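Local atomic coordinates of Crov588 (Cafeteriavirus, PDB entry 6NYR), a protein that is of unknown function but folds into a circular leucine-rich-repeat solenoid built from FNIP-type repeats. Residues A[520-525]-A[542-547]; A[550-555]-A[568-573]; A[458-463]-A[480-485]. All coordinates share one frame; numbering follows the deposited sequence.

Interaction 1: A[520-525]-A[542-547]; sequences LIFGTS and LTFGTC
L520 and L542 both hold CG anti to the backbone N (chi1 -176° and -178°), a shared setting in which the two buried leucines run alongside each other with their tips turned in one direction, CD2 of L520 3.8 Å from CD1 of L542. F522 and F544 make the other choice and keep CG beside the backbone N, which turns their rings in the same sense, the planes only 5° apart. The rings are displaced so far that little of one lies over the other: the centroids of F522 and F544 stand 5.6 Å apart, and CD2 of F522 meets CD1 of F544. The CD1 methyl of L542 also reaches CE2 of F522, which links the leucine pair to the phenylalanine pair. This is the inner wall of a leucine-rich-repeat solenoid, where strands 519-521 and 541-543 of successive coils run parallel and send their leucines into the core; within each coil the phenylalanine stacks further, F522 on F526 and F544 on F548. On the other side of the strands, CD1 of I521 lies against CB of T543 at 3.6 Å, and a water joins OG1 of T543 to O of L520, the latter bond weak. The strand backbones are tied by T543 N to L520 O at 3.0 Å and by F522 N to T543 O at 2.9 Å. Past the strand ends, CA of G545 approaches O of G523 at 3.3 Å in a nearly straight CH...O contact; G545 has no side chain to obstruct this approach. In the turn that follows, N of C547 donates to O of T524 at 2.8 Å. There the CG2 methyl of T524 rests on CB of T546, while OG of S525 is bonded to O of H502 in the preceding coil.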
loop_
_atom_site.group_PDB
_atom_site.type_symbol
_atom_site.label_atom_id
_atom_site.label_comp_id
_atom_site.label_asym_id
_atom_site.label_seq_id
_atom_site.Cartn_x
_atom_site.Cartn_y
_atom_site.Cartn_z
ATOM N N LEU A 520 -20.069 7.417 15.384
ATOM C CA LEU A 520 -21.326 7.029 14.752
ATOM C C LEU A 520 -21.267 7.402 13.278
ATOM O O LEU A 520 -20.940 8.543 12.934
ATOM C CB LEU A 520 -22.520 7.702 15.431
ATOM C CG LEU A 520 -23.893 7.298 14.901
ATOM C CD1 LEU A 520 -24.078 5.786 14.953
ATOM C CD2 LEU A 520 -24.997 7.998 15.679
ATOM N N ILE A 521 -21.593 6.441 12.418
ATOM C CA ILE A 521 -21.519 6.605 10.973
ATOM C C ILE A 521 -22.869 6.220 10.389
ATOM O O ILE A 521 -23.284 5.060 10.506
ATOM C CB ILE A 521 -20.413 5.725 10.349
ATOM C CG1 ILE A 521 -19.056 5.996 11.001
ATOM C CG2 ILE A 521 -20.382 5.926 8.832
ATOM C CD1 ILE A 521 -18.402 7.287 10.602
ATOM N N PHE A 522 -23.552 7.177 9.772
ATOM C CA PHE A 522 -24.798 6.891 9.079
ATOM C C PHE A 522 -24.528 6.559 7.619
ATOM O O PHE A 522 -23.631 7.130 6.991
ATOM C CB PHE A 522 -25.758 8.073 9.179
ATOM C CG PHE A 522 -26.435 8.190 10.510
ATOM C CD1 PHE A 522 -27.405 7.278 10.888
ATOM C CD2 PHE A 522 -26.100 9.204 11.388
ATOM C CE1 PHE A 522 -28.034 7.378 12.109
ATOM C CE2 PHE A 522 -26.723 9.309 12.618
ATOM C CZ PHE A 522 -27.691 8.396 12.979
ATOM N N GLY A 523 -25.308 5.629 7.086
ATOM C CA GLY A 523 -25.188 5.234 5.702
ATOM C C GLY A 523 -25.943 6.153 4.755
ATOM O O GLY A 523 -26.496 7.189 5.130
ATOM N N THR A 524 -25.969 5.734 3.489
ATOM C CA THR A 524 -26.554 6.545 2.428
ATOM C C THR A 524 -27.955 7.022 2.781
ATOM O O THR A 524 -28.274 8.210 2.652
ATOM C CB THR A 524 -26.589 5.730 1.129
ATOM O OG1 THR A 524 -25.254 5.436 0.701
ATOM C CG2 THR A 524 -27.336 6.472 0.029
ATOM N N SER A 525 -28.805 6.109 3.240
ATOM C CA SER A 525 -30.239 6.351 3.228
ATOM C C SER A 525 -30.774 7.009 4.490
ATOM O O SER A 525 -31.898 7.524 4.463
ATOM C CB SER A 525 -30.987 5.032 3.003
ATOM O OG SER A 525 -30.678 4.487 1.732
ATOM N N LEU A 542 -19.304 12.175 14.512
ATOM C CA LEU A 542 -20.618 11.971 13.914
ATOM C C LEU A 542 -20.516 12.264 12.425
ATOM O O LEU A 542 -20.142 13.374 12.032
ATOM C CB LEU A 542 -21.670 12.867 14.572
ATOM C CG LEU A 542 -23.100 12.711 14.051
ATOM C CD1 LEU A 542 -23.592 11.284 14.262
ATOM C CD2 LEU A 542 -24.041 13.710 14.715
ATOM N N THR A 543 -20.846 11.275 11.603
ATOM C CA THR A 543 -20.789 11.404 10.153
ATOM C C THR A 543 -22.157 11.078 9.570
ATOM O O THR A 543 -22.664 9.964 9.751
ATOM C CB THR A 543 -19.717 10.483 9.560
ATOM O OG1 THR A 543 -18.418 10.956 9.938
ATOM C CG2 THR A 543 -19.827 10.439 8.041
ATOM N N PHE A 544 -22.742 12.040 8.862
ATOM C CA PHE A 544 -24.015 11.819 8.190
ATOM C C PHE A 544 -23.778 11.330 6.765
ATOM O O PHE A 544 -22.801 11.701 6.110
ATOM C CB PHE A 544 -24.859 13.096 8.174
ATOM C CG PHE A 544 -25.476 13.415 9.499
ATOM C CD1 PHE A 544 -26.536 12.662 9.980
ATOM C CD2 PHE A 544 -24.993 14.458 10.273
ATOM C CE1 PHE A 544 -27.102 12.947 11.206
ATOM C CE2 PHE A 544 -25.561 14.741 11.501
ATOM C CZ PHE A 544 -26.613 13.984 11.961
ATOM N N GLY A 545 -24.704 10.500 6.287
ATOM C CA GLY A 545 -24.610 9.913 4.970
ATOM C C GLY A 545 -25.212 10.786 3.886
ATOM O O GLY A 545 -25.565 11.947 4.096
ATOM N N THR A 546 -25.359 10.184 2.705
ATOM C CA THR A 546 -25.814 10.922 1.533
ATOM C C THR A 546 -27.096 11.698 1.812
ATOM O O THR A 546 -27.168 12.907 1.566
ATOM C CB THR A 546 -26.033 9.956 0.360
ATOM O OG1 THR A 546 -24.788 9.354 -0.015
ATOM C CG2 THR A 546 -26.633 10.680 -0.837
ATOM N N CYS A 547 -28.115 11.021 2.339
ATOM C CA CYS A 547 -29.464 11.562 2.287
ATOM C C CYS A 547 -29.879 12.389 3.497
ATOM O O CYS A 547 -30.898 13.085 3.416
ATOM C CB CYS A 547 -30.483 10.427 2.119
ATOM S SG CYS A 547 -30.498 9.669 0.485
HETATM O O HOH W 1 -17.787 9.598 12.591
#

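Interaction 2: A[550-555]-A[568-573]; sequences QKIIEN and PKFNQK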
loop_
_atom_site.group_PDB
_atom_site.type_symbol
_atom_site.label_atom_id
_atom_site.label_comp_id
_atom_site.label_asym_id
_atom_site.label_seq_id
_atom_site.Cartn_x
_atom_site.Cartn_y
_atom_site.Cartn_z
ATOM N N GLN A 550 -32.383 16.576 7.668
ATOM C CA GLN A 550 -33.349 17.004 8.668
ATOM C C GLN A 550 -32.781 18.180 9.452
ATOM O O GLN A 550 -31.564 18.309 9.616
ATOM C CB GLN A 550 -33.706 15.868 9.630
ATOM C CG GLN A 550 -34.363 14.692 8.953
ATOM C CD GLN A 550 -35.601 15.085 8.176
ATOM O OE1 GLN A 550 -36.532 15.679 8.720
ATOM N NE2 GLN A 550 -35.606 14.772 6.885
ATOM N N LYS A 551 -33.669 19.043 9.935
ATOM C CA LYS A 551 -33.220 20.162 10.748
ATOM C C LYS A 551 -32.788 19.655 12.117
ATOM O O LYS A 551 -33.443 18.796 12.717
ATOM C CB LYS A 551 -34.318 21.210 10.909
ATOM C CG LYS A 551 -33.781 22.537 11.447
ATOM C CD LYS A 551 -34.888 23.489 11.870
ATOM C CE LYS A 551 -34.921 24.728 10.986
ATOM N NZ LYS A 551 -35.495 24.416 9.644
ATOM N N ILE A 552 -31.674 20.189 12.606
ATOM C CA ILE A 552 -31.161 19.872 13.934
ATOM C C ILE A 552 -31.440 21.070 14.829
ATOM O O ILE A 552 -31.036 22.197 14.516
ATOM C CB ILE A 552 -29.664 19.541 13.899
ATOM C CG1 ILE A 552 -29.441 18.288 13.055
ATOM C CG2 ILE A 552 -29.131 19.335 15.312
ATOM C CD1 ILE A 552 -28.026 18.131 12.550
ATOM N N ILE A 553 -32.158 20.833 15.925
ATOM C CA ILE A 553 -32.481 21.899 16.863
ATOM C C ILE A 553 -31.576 21.781 18.085
ATOM O O ILE A 553 -30.672 20.938 18.128
ATOM C CB ILE A 553 -33.962 21.853 17.274
ATOM C CG1 ILE A 553 -34.224 20.689 18.230
ATOM C CG2 ILE A 553 -34.844 21.726 16.040
ATOM C CD1 ILE A 553 -35.698 20.453 18.519
ATOM N N GLU A 554 -31.823 22.619 19.085
ATOM C CA GLU A 554 -30.960 22.680 20.251
ATOM C C GLU A 554 -31.011 21.394 21.066
ATOM O O GLU A 554 -32.025 20.691 21.112
ATOM C CB GLU A 554 -31.354 23.853 21.139
ATOM C CG GLU A 554 -31.238 25.197 20.457
ATOM C CD GLU A 554 -32.552 25.644 19.841
ATOM O OE1 GLU A 554 -33.233 24.834 19.167
ATOM O OE2 GLU A 554 -32.905 26.813 20.044
ATOM N N ASN A 555 -29.888 21.105 21.726
ATOM C CA ASN A 555 -29.778 19.996 22.669
ATOM C C ASN A 555 -29.993 18.656 21.985
ATOM O O ASN A 555 -30.476 17.704 22.600
ATOM C CB ASN A 555 -30.749 20.174 23.837
ATOM C CG ASN A 555 -30.526 21.479 24.578
ATOM O OD1 ASN A 555 -29.513 21.657 25.257
ATOM N ND2 ASN A 555 -31.472 22.401 24.446
ATOM N N PRO A 568 -23.708 14.899 1.506
ATOM C CA PRO A 568 -24.064 15.665 0.302
ATOM C C PRO A 568 -25.342 16.488 0.389
ATOM O O PRO A 568 -25.334 17.668 0.022
ATOM C CB PRO A 568 -24.193 14.570 -0.769
ATOM C CG PRO A 568 -23.184 13.530 -0.349
ATOM C CD PRO A 568 -23.103 13.590 1.179
ATOM N N LYS A 569 -26.436 15.889 0.851
ATOM C CA LYS A 569 -27.753 16.501 0.724
ATOM C C LYS A 569 -28.174 17.359 1.916
ATOM O O LYS A 569 -29.251 17.962 1.865
ATOM C CB LYS A 569 -28.815 15.417 0.481
ATOM C CG LYS A 569 -28.863 14.901 -0.948
ATOM C CD LYS A 569 -30.167 14.171 -1.252
ATOM C CE LYS A 569 -30.255 13.813 -2.733
ATOM N NZ LYS A 569 -30.683 12.409 -2.987
ATOM N N PHE A 570 -27.384 17.429 2.983
ATOM C CA PHE A 570 -27.787 18.231 4.132
ATOM C C PHE A 570 -27.795 19.712 3.751
ATOM O O PHE A 570 -26.778 20.247 3.293
ATOM C CB PHE A 570 -26.865 17.999 5.327
ATOM C CG PHE A 570 -27.166 18.908 6.489
ATOM C CD1 PHE A 570 -28.187 18.609 7.379
ATOM C CD2 PHE A 570 -26.448 20.076 6.673
ATOM C CE1 PHE A 570 -28.475 19.453 8.437
ATOM C CE2 PHE A 570 -26.731 20.923 7.733
ATOM C CZ PHE A 570 -27.747 20.608 8.616
ATOM N N ASN A 571 -28.934 20.374 3.934
ATOM C CA ASN A 571 -29.059 21.787 3.591
ATOM C C ASN A 571 -30.125 22.449 4.464
ATOM O O ASN A 571 -31.133 22.968 3.990
ATOM C CB ASN A 571 -29.380 21.931 2.106
ATOM C CG ASN A 571 -29.303 23.364 1.627
ATOM O OD1 ASN A 571 -28.556 24.175 2.179
ATOM N ND2 ASN A 571 -30.081 23.690 0.600
ATOM N N GLN A 572 -29.897 22.450 5.775
ATOM C CA GLN A 572 -30.822 23.042 6.726
ATOM C C GLN A 572 -30.166 24.186 7.486
ATOM O O GLN A 572 -28.951 24.195 7.704
ATOM C CB GLN A 572 -31.334 22.005 7.738
ATOM C CG GLN A 572 -32.125 20.866 7.126
ATOM C CD GLN A 572 -33.405 21.339 6.465
ATOM O OE1 GLN A 572 -34.101 22.218 6.980
ATOM N NE2 GLN A 572 -33.723 20.753 5.316
ATOM N N LYS A 573 -30.994 25.145 7.895
ATOM C CA LYS A 573 -30.518 26.261 8.699
ATOM C C LYS A 573 -29.902 25.748 9.996
ATOM O O LYS A 573 -30.394 24.794 10.606
ATOM C CB LYS A 573 -31.683 27.201 9.028
ATOM C CG LYS A 573 -32.086 28.159 7.915
ATOM C CD LYS A 573 -33.567 28.534 8.064
ATOM C CE LYS A 573 -33.875 29.949 7.603
ATOM N NZ LYS A 573 -33.536 30.150 6.166
HETATM O O HOH W 2 -30.908 25.112 13.825
#
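Van der Waals packing of Q572 against the backbone of Q550 and K551 makes up much of this contact. Q572 keeps CG beside its own backbone N (chi1 -62°) and bends again at chi2 (-64°), which presses CG onto the Q550-K551 peptide, 3.6 Å from O of Q550. Beyond this, the chains of K551 and Q572 pass at about a right angle. NZ of K551 comes to 3.7 Å from OE1 of Q572, a loose polar approach too long to count as a bond.

Aromatic and apolar contacts lie deeper. The ring of F570 presents its edge to O of Q550, with CE1 3.5 Å from that oxygen and the oxygen near the ring plane. CE1 also meets the CD1 methyl of I552, more distantly, at 4.3 Å. Over one face of the same ring sits N of Q572, 3.9 Å above the plane and over its centre, so the chain folds back across its own phenylalanine. The F570 ring stacks on that of F566 and touches F548 of the preceding coil. F570 and Q572, like Q550 and I552 one coil earlier, belong to the Phe-Asn-Gln-x-Ile motif repeated through these FNIP-type leucine-rich repeats: phenylalanine and isoleucine are buried, while asparagine and glutamine run along the side of the coil.

Polar links between the two segments are indirect. A water donates to O of I552 at 3.0 Å and to O of K573 at 3.3 Å, bridging two carbonyls where the coils diverge toward the outer rim. The amide end of Q572 is fixed by a residue just ahead of Q550: NE2 donates to OD1 of N549, which also accepts the backbone N-H of N571. NE2 of Q550 makes the equivalent bond to OD1 of N527 one coil back.

Interaction 3: A[458-463]-A[480-485]; sequences HCFNQK and HNFNQK
OD1 of N461 is gripped by two donors of the next coil, N of N483 and NE2 of Q484, each at 2.9 Å from it. They approach from opposite faces of the amide, each well out of its plane and neither on a lone pair. Q484 keeps N461 OD1 in the plane of its own amide, so its N-H points almost straight at the oxygen, and the two amide planes are turned 46° apart. N461 gets there because its CG is anti to the backbone N (chi1 -172°), which swings the amide across to the neighbouring coil.

At one end of the contact the imidazoles of H458 and H480 form an offset stack, centroids 4.2 Å apart and planes at 9°. CB of H480 sits over the face of the H458 ring. ND1 of H480 donates to OD1 of N481 at 2.9 Å, which fixes the rotation of this ring, and H480 stacks on H502 in the coil beyond. Alongside, N of N481 donates to O of H458 at 2.9 Å, and ND2 of N481 reaches O of C459 through a water.

Beneath the polar layer, F460 and F482 lie side by side in the solenoid core, CD2 of F460 4.0 Å from CD1 of F482. The edge of the F482 ring faces O of Q462, with CE1 at 3.4 Å from it.

The backbone N of N461 donates to OD1 of N439 in the preceding coil, and OD1 of N483 accepts from N505 and Q506 in the following one. Each asparagine can thus accept on its side chain and donate from its backbone, a pattern that can pass the same bond from coil to coil, consistent with the repeating sequence.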
loop_
_atom_site.group_PDB
_atom_site.type_symbol
_atom_site.label_atom_id
_atom_site.label_comp_id
_atom_site.label_asym_id
_atom_site.label_seq_id
_atom_site.Cartn_x
_atom_site.Cartn_y
_atom_site.Cartn_z
ATOM N N HIS A 458 -23.540 -7.669 2.713
ATOM C CA HIS A 458 -24.582 -6.952 1.985
ATOM C C HIS A 458 -25.976 -7.365 2.432
ATOM O O HIS A 458 -26.853 -6.508 2.601
ATOM C CB HIS A 458 -24.418 -7.199 0.484
ATOM C CG HIS A 458 -25.316 -6.365 -0.375
ATOM N ND1 HIS A 458 -24.872 -5.257 -1.064
ATOM C CD2 HIS A 458 -26.633 -6.487 -0.670
ATOM C CE1 HIS A 458 -25.876 -4.731 -1.743
ATOM N NE2 HIS A 458 -26.957 -5.459 -1.519
ATOM N N CYS A 459 -26.199 -8.661 2.656
ATOM C CA CYS A 459 -27.559 -9.173 2.719
ATOM C C CYS A 459 -28.163 -9.188 4.117
ATOM O O CYS A 459 -29.395 -9.207 4.238
ATOM C CB CYS A 459 -27.621 -10.606 2.169
ATOM S SG CYS A 459 -27.319 -10.789 0.402
ATOM N N PHE A 460 -27.351 -9.194 5.169
ATOM C CA PHE A 460 -27.904 -9.351 6.507
ATOM C C PHE A 460 -28.962 -8.290 6.787
ATOM O O PHE A 460 -28.694 -7.088 6.690
ATOM C CB PHE A 460 -26.806 -9.269 7.564
ATOM C CG PHE A 460 -27.324 -9.446 8.959
ATOM C CD1 PHE A 460 -27.699 -10.701 9.408
ATOM C CD2 PHE A 460 -27.458 -8.366 9.811
ATOM C CE1 PHE A 460 -28.188 -10.875 10.684
ATOM C CE2 PHE A 460 -27.945 -8.538 11.093
ATOM C CZ PHE A 460 -28.310 -9.791 11.527
ATOM N N ASN A 461 -30.161 -8.738 7.148
ATOM C CA ASN A 461 -31.272 -7.831 7.416
ATOM C C ASN A 461 -32.249 -8.494 8.387
ATOM O O ASN A 461 -33.463 -8.511 8.172
ATOM C CB ASN A 461 -31.960 -7.425 6.112
ATOM C CG ASN A 461 -32.996 -6.339 6.309
ATOM O OD1 ASN A 461 -32.941 -5.583 7.275
ATOM N ND2 ASN A 461 -33.949 -6.259 5.389
ATOM N N GLN A 462 -31.723 -9.032 9.483
ATOM C CA GLN A 462 -32.528 -9.658 10.519
ATOM C C GLN A 462 -32.561 -8.776 11.761
ATOM O O GLN A 462 -31.655 -7.969 11.999
ATOM C CB GLN A 462 -31.986 -11.041 10.895
ATOM C CG GLN A 462 -31.944 -12.050 9.760
ATOM C CD GLN A 462 -33.318 -12.370 9.210
ATOM O OE1 GLN A 462 -34.319 -12.306 9.926
ATOM N NE2 GLN A 462 -33.371 -12.729 7.933
ATOM N N LYS A 463 -33.621 -8.936 12.549
ATOM C CA LYS A 463 -33.741 -8.197 13.795
ATOM C C LYS A 463 -32.615 -8.576 14.752
ATOM O O LYS A 463 -32.123 -9.708 14.757
ATOM C CB LYS A 463 -35.087 -8.481 14.461
ATOM C CG LYS A 463 -36.307 -8.011 13.700
ATOM C CD LYS A 463 -37.571 -8.337 14.497
ATOM C CE LYS A 463 -38.820 -7.825 13.800
ATOM N NZ LYS A 463 -38.913 -8.285 12.391
ATOM N N HIS A 480 -25.154 -3.349 3.659
ATOM C CA HIS A 480 -25.980 -2.595 2.723
ATOM C C HIS A 480 -27.461 -2.702 3.058
ATOM O O HIS A 480 -28.175 -1.693 3.098
ATOM C CB HIS A 480 -25.721 -3.095 1.295
ATOM C CG HIS A 480 -26.289 -2.209 0.229
ATOM N ND1 HIS A 480 -27.615 -2.243 -0.144
ATOM C CD2 HIS A 480 -25.704 -1.264 -0.544
ATOM C CE1 HIS A 480 -27.823 -1.351 -1.097
ATOM N NE2 HIS A 480 -26.679 -0.747 -1.359
ATOM N N ASN A 481 -27.945 -3.920 3.289
ATOM C CA ASN A 481 -29.377 -4.157 3.341
ATOM C C ASN A 481 -29.971 -4.071 4.735
ATOM O O ASN A 481 -31.199 -4.155 4.864
ATOM C CB ASN A 481 -29.709 -5.532 2.748
ATOM C CG ASN A 481 -29.543 -5.571 1.246
ATOM O OD1 ASN A 481 -29.156 -4.582 0.625
ATOM N ND2 ASN A 481 -29.833 -6.723 0.649
ATOM N N PHE A 482 -29.161 -3.910 5.774
ATOM C CA PHE A 482 -29.723 -3.885 7.115
ATOM C C PHE A 482 -30.649 -2.688 7.281
ATOM O O PHE A 482 -30.237 -1.540 7.073
ATOM C CB PHE A 482 -28.636 -3.833 8.180
ATOM C CG PHE A 482 -29.190 -3.826 9.573
ATOM C CD1 PHE A 482 -29.609 -5.003 10.168
ATOM C CD2 PHE A 482 -29.324 -2.639 10.278
ATOM C CE1 PHE A 482 -30.136 -4.999 11.442
ATOM C CE2 PHE A 482 -29.846 -2.633 11.551
ATOM C CZ PHE A 482 -30.254 -3.815 12.133
ATOM N N ASN A 483 -31.894 -2.953 7.665
ATOM C CA ASN A 483 -32.883 -1.899 7.853
ATOM C C ASN A 483 -33.936 -2.361 8.862
ATOM O O ASN A 483 -35.137 -2.395 8.591
ATOM C CB ASN A 483 -33.507 -1.521 6.511
ATOM C CG ASN A 483 -34.305 -0.237 6.581
ATOM O OD1 ASN A 483 -34.144 0.560 7.507
ATOM N ND2 ASN A 483 -35.175 -0.025 5.600
ATOM N N GLN A 484 -33.484 -2.724 10.061
ATOM C CA GLN A 484 -34.368 -3.115 11.149
ATOM C C GLN A 484 -34.241 -2.121 12.297
ATOM O O GLN A 484 -33.192 -1.496 12.488
ATOM C CB GLN A 484 -34.056 -4.537 11.654
ATOM C CG GLN A 484 -34.143 -5.624 10.583
ATOM C CD GLN A 484 -35.511 -5.723 9.928
ATOM O OE1 GLN A 484 -36.542 -5.651 10.595
ATOM N NE2 GLN A 484 -35.522 -5.888 8.609
ATOM N N LYS A 485 -35.333 -1.967 13.043
ATOM C CA LYS A 485 -35.333 -1.113 14.223
ATOM C C LYS A 485 -34.289 -1.586 15.231
ATOM O O LYS A 485 -34.145 -2.784 15.482
ATOM C CB LYS A 485 -36.713 -1.127 14.880
ATOM C CG LYS A 485 -37.787 -0.313 14.180
ATOM C CD LYS A 485 -39.133 -0.515 14.882
ATOM C CE LYS A 485 -40.206 0.411 14.333
ATOM N NZ LYS A 485 -40.636 0.042 12.955
HETATM O O HOH W 3 -31.283 -8.908 2.136
#

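Along the chain the contacts come in the order interaction 3, interaction 1, interaction 2, all on one arc of the ring and each joining successive coils. Interaction 1 takes in the parallel strands 519-521 and 541-543 on the inner wall and the turns after them. Interactions 2 and 3 lie in loops between strands, interaction 2 reaching farther outward. The centres of interactions 1 and 2 are about 13 Å apart and the two touch, T546 O and K569 N at 3.2 Å forming a probable hydrogen bond. Interaction 3 is about 16 Å from interaction 1 and about 26 Å from interaction 2, centre to centre, without touching either. Inner wall and flank are thus both bonded coil to coil.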